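Local coordinates for putative glucoamylase (Bacteroides caccae ATCC 43185, PDB 4QT9), which probably hydrolyses glycosidic bonds, as a putative glucoamylase built on an alpha/alpha-toroid fold, at residues T27-T32 against R83-R88; I77-D82 against G408-L413. One frame throughout, in Å; residues are numbered along the deposited sequence. Where two conformers were deposited one is given.

Both contacts fasten the C-terminal end of helix 67-83 to its surroundings, and their centres lie 11 Å apart, yet they illustrate how chemistry follows position in a helical toroid. Contact 1 is a surface contact, in which the turn leaving that helix meets helix 21-37 through an aromatic face, an arginine chain and charged or amide groups. Contact 2 is partly buried and sets the last turns of the same helix against helix 409-415, almost wholly through leucine methyls. A probable hydrogen bond from Tyr85 N to Gly80 O, together with packing of Val86 on Ile81, ties one to the other.

Contact 1 (T27-T32 against R83-R88); sequences TVQRRT and RGYVTR
Tyr85 lays one face of its ring under the side chain of Arg30, and these two residues have the largest areas buried in the contact between helix 21-37 and the turn that follows helix 67-83. Arg30 CG sits 3.7 Å from the centroid of the Tyr85 ring, only 16° off the ring normal, which makes a CH-pi contact displaced toward the phenol end. In the conformer given, one of two modelled, the arginine chain bends at chi2 (-125°) and runs on until Tyr85 CD1 lies over one face of the guanidinium, near its rim, with the two planes 29° apart. Its aliphatic CG thus rests on the ring face, while the charged end overhangs the ring edge.

The phenol oxygen reaches the helix itself: Tyr85 OH lies 3.4 Å from Gln29 CB and 3.6 Å from Arg30 N, neither approach being a hydrogen bond. Replacing Tyr85 by an alanine would probably leave the Arg30 chain without its aromatic platform and open a gap beside Gln29.

Gln29, extended beyond CG, carries its amide toward Arg83, whose own chain is straight from CG to NE. The groups cross nearly at right angles, with Gln29 NE2 3.6 Å from Arg83 NE. What joins them is a shared partner, since Glu403 accepts a hydrogen bond from Gln29 NE2 and forms a salt bridge with Arg83 NE. Gln29 OE1 in turn accepts from Arg406 NH1.

Gly84, at positive phi, closes helix 67-83 in a Schellman motif, and Thr87 caps the start of helix 88-104. The turn between these two helices lies beside helix 21-37, where Tyr85 also meets Phe33 edge-to-face, while helix 392-406 supplies the acidic link and packs Ile402 against Val28 and Gln29.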
# COMPACT_ATOMS: atom_id res chain seq x y z
N THR A 27 -4.88 17.64 -10.77
CA THR A 27 -3.45 17.81 -11.08
C THR A 27 -2.58 16.78 -10.33
O THR A 27 -1.72 16.16 -10.95
CB THR A 27 -2.99 19.24 -10.73
OG1 THR A 27 -3.83 20.16 -11.43
CG2 THR A 27 -1.52 19.49 -11.07
N VAL A 28 -2.78 16.62 -8.99
CA VAL A 28 -1.99 15.69 -8.17
C VAL A 28 -2.23 14.26 -8.69
O VAL A 28 -1.26 13.51 -8.88
CB VAL A 28 -2.28 15.84 -6.64
CG1 VAL A 28 -1.58 14.75 -5.81
CG2 VAL A 28 -1.86 17.23 -6.16
N GLN A 29 -3.48 13.92 -9.01
CA GLN A 29 -3.84 12.60 -9.53
C GLN A 29 -3.21 12.34 -10.87
O GLN A 29 -2.57 11.30 -11.02
CB GLN A 29 -5.35 12.43 -9.63
CG GLN A 29 -5.87 11.25 -8.86
CD GLN A 29 -7.34 11.08 -9.12
OE1 GLN A 29 -8.14 12.03 -9.08
NE2 GLN A 29 -7.70 9.86 -9.45
N ARG A 30 -3.37 13.28 -11.84
CA ARG A 30 -2.80 13.11 -13.19
C ARG A 30 -1.29 12.88 -13.14
O ARG A 30 -0.80 11.96 -13.79
CB ARG A 30 -3.13 14.30 -14.09
CG ARG A 30 -4.00 13.90 -15.28
CD ARG A 30 -3.43 14.30 -16.63
NE ARG A 30 -4.15 13.67 -17.74
CZ ARG A 30 -5.29 14.13 -18.26
NH1 ARG A 30 -5.87 15.22 -17.77
NH2 ARG A 30 -5.87 13.50 -19.28
N ARG A 31 -0.55 13.68 -12.33
CA ARG A 31 0.91 13.53 -12.25
C ARG A 31 1.34 12.25 -11.54
O ARG A 31 2.28 11.61 -11.99
CB ARG A 31 1.55 14.76 -11.60
CG ARG A 31 1.56 15.94 -12.55
CD ARG A 31 2.71 16.83 -12.21
NE ARG A 31 2.54 18.15 -12.81
CZ ARG A 31 3.41 19.14 -12.69
NH1 ARG A 31 4.54 18.96 -12.01
NH2 ARG A 31 3.17 20.31 -13.25
N THR A 32 0.68 11.88 -10.44
CA THR A 32 1.01 10.66 -9.67
C THR A 32 0.79 9.43 -10.54
O THR A 32 1.61 8.52 -10.52
CB THR A 32 0.21 10.61 -8.36
OG1 THR A 32 0.42 11.84 -7.69
CG2 THR A 32 0.67 9.48 -7.45
N ARG A 83 -10.89 7.55 -15.55
CA ARG A 83 -10.99 9.00 -15.74
C ARG A 83 -10.71 9.42 -17.19
O ARG A 83 -11.03 10.54 -17.57
CB ARG A 83 -10.05 9.74 -14.79
CG ARG A 83 -10.54 9.64 -13.36
CD ARG A 83 -10.07 10.78 -12.49
NE ARG A 83 -10.71 10.65 -11.18
CZ ARG A 83 -11.73 11.39 -10.77
NH1 ARG A 83 -12.19 12.38 -11.52
NH2 ARG A 83 -12.27 11.16 -9.58
N GLY A 84 -10.12 8.53 -17.98
CA GLY A 84 -9.79 8.84 -19.37
C GLY A 84 -8.44 9.50 -19.56
O GLY A 84 -8.25 10.24 -20.54
N TYR A 85 -7.49 9.22 -18.65
CA TYR A 85 -6.10 9.69 -18.76
C TYR A 85 -5.44 8.99 -19.98
O TYR A 85 -4.66 9.58 -20.70
CB TYR A 85 -5.33 9.37 -17.46
CG TYR A 85 -5.72 10.14 -16.21
CD1 TYR A 85 -6.63 11.19 -16.27
CD2 TYR A 85 -5.12 9.87 -14.99
CE1 TYR A 85 -6.99 11.90 -15.12
CE2 TYR A 85 -5.47 10.57 -13.83
CZ TYR A 85 -6.39 11.60 -13.90
OH TYR A 85 -6.68 12.35 -12.77
N VAL A 86 -5.79 7.72 -20.18
CA VAL A 86 -5.38 6.88 -21.31
C VAL A 86 -6.65 6.29 -21.91
O VAL A 86 -7.68 6.23 -21.24
CB VAL A 86 -4.35 5.79 -20.89
CG1 VAL A 86 -3.03 6.43 -20.48
CG2 VAL A 86 -4.87 4.90 -19.78
N THR A 87 -6.59 5.84 -23.17
CA THR A 87 -7.76 5.21 -23.81
C THR A 87 -8.02 3.80 -23.23
O THR A 87 -7.13 3.22 -22.60
CB THR A 87 -7.59 5.16 -25.33
OG1 THR A 87 -6.54 4.24 -25.63
CG2 THR A 87 -7.27 6.55 -25.93
N ARG A 88 -9.23 3.28 -23.43
CA ARG A 88 -9.63 1.93 -23.02
C ARG A 88 -8.66 0.88 -23.60
O ARG A 88 -8.28 -0.06 -22.90
CB ARG A 88 -11.08 1.65 -23.52
CG ARG A 88 -11.65 0.28 -23.21
CD ARG A 88 -13.03 0.08 -23.79
NE ARG A 88 -13.70 -1.11 -23.24
CZ ARG A 88 -15.00 -1.38 -23.37
NH1 ARG A 88 -15.79 -0.55 -24.03
NH2 ARG A 88 -15.51 -2.48 -22.82

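Contact 2 (I77-D82 against G408-L413)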
# COMPACT_ATOMS: atom_id res chain seq x y z
N ILE A 77 -3.34 2.86 -12.17
CA ILE A 77 -3.55 2.81 -13.62
C ILE A 77 -5.07 2.65 -13.91
O ILE A 77 -5.60 3.33 -14.80
CB ILE A 77 -2.68 1.69 -14.24
CG1 ILE A 77 -1.19 2.10 -14.22
CG2 ILE A 77 -3.14 1.37 -15.68
CD1 ILE A 77 -0.14 0.95 -14.56
N LEU A 78 -5.77 1.81 -13.11
CA LEU A 78 -7.22 1.56 -13.20
C LEU A 78 -8.02 2.86 -13.03
O LEU A 78 -8.91 3.15 -13.83
CB LEU A 78 -7.61 0.53 -12.13
CG LEU A 78 -8.81 -0.37 -12.36
CD1 LEU A 78 -8.65 -1.24 -13.59
CD2 LEU A 78 -8.97 -1.30 -11.20
N ALA A 79 -7.67 3.67 -12.03
CA ALA A 79 -8.27 4.98 -11.80
C ALA A 79 -8.04 5.91 -13.02
O ALA A 79 -8.95 6.65 -13.40
CB ALA A 79 -7.69 5.60 -10.53
N GLY A 80 -6.86 5.83 -13.63
CA GLY A 80 -6.49 6.62 -14.80
C GLY A 80 -7.32 6.25 -16.02
O GLY A 80 -7.79 7.12 -16.76
N ILE A 81 -7.50 4.94 -16.24
CA ILE A 81 -8.32 4.42 -17.33
C ILE A 81 -9.75 4.93 -17.14
O ILE A 81 -10.35 5.44 -18.08
CB ILE A 81 -8.27 2.85 -17.37
CG1 ILE A 81 -6.84 2.32 -17.64
CG2 ILE A 81 -9.27 2.27 -18.37
CD1 ILE A 81 -6.68 0.78 -17.28
N ASP A 82 -10.30 4.81 -15.91
CA ASP A 82 -11.67 5.22 -15.60
C ASP A 82 -11.89 6.71 -15.84
O ASP A 82 -12.96 7.09 -16.31
CB ASP A 82 -12.06 4.85 -14.16
CG ASP A 82 -13.57 4.84 -13.96
OD1 ASP A 82 -14.25 4.01 -14.59
OD2 ASP A 82 -14.07 5.69 -13.19
N GLY A 408 -14.92 6.56 -4.74
CA GLY A 408 -14.93 5.26 -4.08
C GLY A 408 -14.67 4.12 -5.05
O GLY A 408 -14.97 2.97 -4.72
N LEU A 409 -14.08 4.40 -6.22
CA LEU A 409 -13.85 3.42 -7.28
C LEU A 409 -13.10 2.15 -6.83
O LEU A 409 -13.60 1.05 -7.08
CB LEU A 409 -13.12 4.04 -8.50
CG LEU A 409 -12.83 3.06 -9.65
CD1 LEU A 409 -14.10 2.59 -10.34
CD2 LEU A 409 -11.86 3.66 -10.65
N LEU A 410 -11.91 2.27 -6.21
CA LEU A 410 -11.16 1.06 -5.86
C LEU A 410 -11.86 0.27 -4.77
O LEU A 410 -11.88 -0.97 -4.85
CB LEU A 410 -9.69 1.34 -5.51
CG LEU A 410 -8.79 1.82 -6.66
CD1 LEU A 410 -8.87 0.91 -7.90
CD2 LEU A 410 -9.04 3.29 -7.02
N TRP A 411 -12.52 0.97 -3.81
CA TRP A 411 -13.29 0.26 -2.79
C TRP A 411 -14.48 -0.49 -3.42
O TRP A 411 -14.73 -1.62 -3.05
CB TRP A 411 -13.81 1.20 -1.72
CG TRP A 411 -12.78 1.89 -0.87
CD1 TRP A 411 -11.60 1.38 -0.42
CD2 TRP A 411 -12.97 3.14 -0.19
NE1 TRP A 411 -10.97 2.30 0.39
CE2 TRP A 411 -11.80 3.38 0.56
CE3 TRP A 411 -13.99 4.10 -0.18
CZ2 TRP A 411 -11.64 4.53 1.34
CZ3 TRP A 411 -13.85 5.21 0.62
CH2 TRP A 411 -12.67 5.43 1.35
N LYS A 412 -15.23 0.16 -4.35
CA LYS A 412 -16.40 -0.48 -4.98
C LYS A 412 -15.98 -1.76 -5.71
O LYS A 412 -16.61 -2.78 -5.53
CB LYS A 412 -17.13 0.45 -5.99
CG LYS A 412 -17.58 1.81 -5.45
CD LYS A 412 -19.07 1.89 -5.15
CE LYS A 412 -19.59 3.31 -5.26
NZ LYS A 412 -19.15 4.18 -4.13
N LEU A 413 -14.89 -1.69 -6.50
CA LEU A 413 -14.42 -2.82 -7.29
C LEU A 413 -13.96 -3.99 -6.40
O LEU A 413 -14.53 -5.09 -6.51
CB LEU A 413 -13.30 -2.39 -8.24
CG LEU A 413 -13.70 -1.41 -9.34
CD1 LEU A 413 -12.47 -0.86 -10.02
CD2 LEU A 413 -14.64 -2.06 -10.35
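Leu78 and Leu413 meet tip to tip, CD2 of the first lying 3.7 Å from CD1 of the second, and this approach is one of several apolar contacts between the two helices. The same Leu78 methyl also touches Leu410 CD1 at 4.0 Å, so a single branch serves two leucines on neighbouring turns. Leu78 reaches them with CG anti to the backbone N (chi1 -152°). Ala79 adds a looser touch, its CB 4.4 Å from Leu410 CD2.

With 106° between their directions and 11.0 Å between their axes at closest approach, helices 77-82 and 409-413 cross steeply, and side chains rather than backbones bridge the space. In the alpha/alpha toroid to which the protein belongs, this crossing joins two helices far apart in sequence; helix 392-406 lines it through Glu403 against Ala79 and Leu410, and helix 135-152 through Tyr151 against Leu78 and Leu413.

The remaining contacts set a methyl against backbone and polar groups. Leu409 CD2 lies 4.0 Å from Ala79 CA and 3.7 Å from Asp82 CB. It also comes near the Asp82 carboxylate without any polar bond, whereas Asp82 OD1 accepts a hydrogen bond from Tyr151 OH. Leu409 opens its short helix just after the N-cap residue Gly408, and its N is hydrogen-bonded to Thr407 OG1.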